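Local coordinates for protein protease (Penicillium cyclopium, PDB 5Z6O) that cleaves proteins as a calcium-binding, subtilisin-type serine protease of the proteinase K kind, probably hydrolysing casein, gelatin and collagen, at residues 13-18 against 273-278. Residues are numbered along the deposited sequence; the frame is centred on the assembly and turned at random.
Sequences LSRISS and TKLLYN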
# COMPACT_ATOMS: atom_id res chain seq x y z
N LEU A 13 -8.40 0.91 -9.27
CA LEU A 13 -9.23 -0.19 -8.78
C LEU A 13 -9.68 -1.08 -9.92
O LEU A 13 -9.53 -2.31 -9.87
CB LEU A 13 -10.46 0.36 -8.04
CG LEU A 13 -10.16 1.17 -6.78
CD1 LEU A 13 -11.50 1.61 -6.19
CD2 LEU A 13 -9.39 0.33 -5.73
N SER A 14 -10.28 -0.50 -10.94
CA SER A 14 -10.77 -1.37 -12.00
C SER A 14 -9.63 -2.02 -12.76
O SER A 14 -9.81 -3.12 -13.29
CB SER A 14 -11.68 -0.58 -12.95
OG SER A 14 -11.14 0.70 -13.17
N ARG A 15 -8.44 -1.40 -12.78
CA ARG A 15 -7.31 -2.03 -13.47
C ARG A 15 -6.92 -3.33 -12.81
O ARG A 15 -6.55 -4.28 -13.50
CB ARG A 15 -6.11 -1.08 -13.50
CG ARG A 15 -4.92 -1.60 -14.37
CD ARG A 15 -5.36 -1.71 -15.81
NE ARG A 15 -4.40 -2.43 -16.66
CZ ARG A 15 -4.39 -3.75 -16.82
NH1 ARG A 15 -3.53 -4.31 -17.67
NH2 ARG A 15 -5.29 -4.52 -16.18
N ILE A 16 -6.92 -3.36 -11.46
CA ILE A 16 -6.33 -4.54 -10.81
C ILE A 16 -7.25 -5.76 -10.83
O ILE A 16 -6.80 -6.85 -10.45
CB ILE A 16 -5.92 -4.27 -9.35
CG1 ILE A 16 -7.16 -3.94 -8.52
CG2 ILE A 16 -4.88 -3.17 -9.33
CD1 ILE A 16 -6.98 -4.06 -7.00
N SER A 17 -8.51 -5.62 -11.27
CA SER A 17 -9.38 -6.77 -11.42
C SER A 17 -9.62 -7.13 -12.87
O SER A 17 -10.52 -7.91 -13.17
CB SER A 17 -10.73 -6.58 -10.70
OG SER A 17 -11.43 -5.41 -11.11
N SER A 18 -8.78 -6.65 -13.76
CA SER A 18 -8.96 -6.84 -15.19
C SER A 18 -7.65 -7.30 -15.81
O SER A 18 -6.58 -6.87 -15.39
CB SER A 18 -9.42 -5.54 -15.86
OG SER A 18 -9.57 -5.78 -17.23
N THR A 273 8.08 -6.56 -15.51
CA THR A 273 6.95 -5.91 -16.16
C THR A 273 5.62 -6.42 -15.62
O THR A 273 4.60 -6.19 -16.25
CB THR A 273 7.03 -6.10 -17.67
OG1 THR A 273 6.92 -7.49 -17.97
CG2 THR A 273 8.37 -5.66 -18.16
N LYS A 274 5.63 -7.04 -14.44
CA LYS A 274 4.42 -7.58 -13.82
C LYS A 274 3.59 -6.49 -13.18
O LYS A 274 4.12 -5.56 -12.57
CB LYS A 274 4.78 -8.62 -12.75
CG LYS A 274 5.06 -10.00 -13.40
CD LYS A 274 5.32 -11.10 -12.41
CE LYS A 274 5.27 -12.49 -13.10
NZ LYS A 274 4.06 -13.33 -12.74
N LEU A 275 2.28 -6.59 -13.38
CA LEU A 275 1.31 -5.61 -12.89
C LEU A 275 0.32 -6.31 -11.96
O LEU A 275 -0.22 -7.36 -12.33
CB LEU A 275 0.54 -4.99 -14.06
CG LEU A 275 -0.60 -4.02 -13.61
CD1 LEU A 275 -0.07 -2.84 -12.81
CD2 LEU A 275 -1.32 -3.52 -14.87
N LEU A 276 0.02 -5.70 -10.81
CA LEU A 276 -0.92 -6.25 -9.84
C LEU A 276 -2.22 -6.71 -10.49
O LEU A 276 -2.85 -5.95 -11.23
CB LEU A 276 -1.24 -5.17 -8.81
CG LEU A 276 -2.22 -5.49 -7.65
CD1 LEU A 276 -1.67 -6.69 -6.85
CD2 LEU A 276 -2.38 -4.22 -6.79
N TYR A 277 -2.65 -7.92 -10.15
CA TYR A 277 -3.92 -8.52 -10.61
C TYR A 277 -4.50 -9.34 -9.47
O TYR A 277 -3.76 -10.12 -8.86
CB TYR A 277 -3.66 -9.41 -11.82
CG TYR A 277 -4.89 -10.10 -12.31
CD1 TYR A 277 -5.98 -9.38 -12.77
CD2 TYR A 277 -4.97 -11.49 -12.31
CE1 TYR A 277 -7.15 -10.04 -13.22
CE2 TYR A 277 -6.08 -12.14 -12.76
CZ TYR A 277 -7.17 -11.43 -13.20
OH TYR A 277 -8.29 -12.11 -13.64
N ASN A 278 -5.80 -9.18 -9.16
CA ASN A 278 -6.35 -9.82 -7.96
C ASN A 278 -6.81 -11.26 -8.20
O ASN A 278 -7.26 -11.89 -7.24
CB ASN A 278 -7.51 -8.97 -7.34
CG ASN A 278 -8.82 -9.01 -8.15
OD1 ASN A 278 -9.85 -8.49 -7.68
ND2 ASN A 278 -8.80 -9.57 -9.33
O HOH W 1 -10.53 -10.50 -14.50
O HOH W 2 -3.96 -6.27 -13.74
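Ile16 and Tyr277 meet where helix 11-16 and the turn after it pack on the chain that follows the short strand 274-275 of this subtilisin fold, joining the two ends of the chain well away from the active site. The carbonyl of Ile16 accepts a hydrogen bond from the backbone N-H of Asn278; Ile16 O and Asn278 N are 2.8 Å apart, and the donor lies almost in line with the C=O bond (171°). The same oxygen also takes a CA-H...O contact from Tyr277.

The side chains of Ile16 and Leu276 lie side by side and point the same way. Ile16 CG2 touches Leu276 CD2 at 3.7 Å. Helix 227-245 also packs on Leu276. Leu275 meets Arg15 instead: its CD2 sits over one face of the guanidinium, off-centre, 3.6 Å from Arg15 CZ. A bend at chi2 (63°) goes with the Arg15 guanidinium lying back by Ser18 O, to which NH2 bonds weakly in the guanidinium plane, while NE forms a salt bridge with Asp191.

The side chain of Asn278 packs against Ser17 and also touches Tyr26 and Tyr240. An alanine here would probably leave a gap beside Ser17 CA and CB and lose contacts with Tyr26 and Tyr240.

The Tyr277 ring turns its edge to the 17-18 peptide; chi1 of 177° carries it there, although the CB points away from that segment. Its OH bonds to Asn281 N. A water bridges the same hydroxyl to the turn, 2.9 Å from Tyr277 OH and donating to Ser17 O.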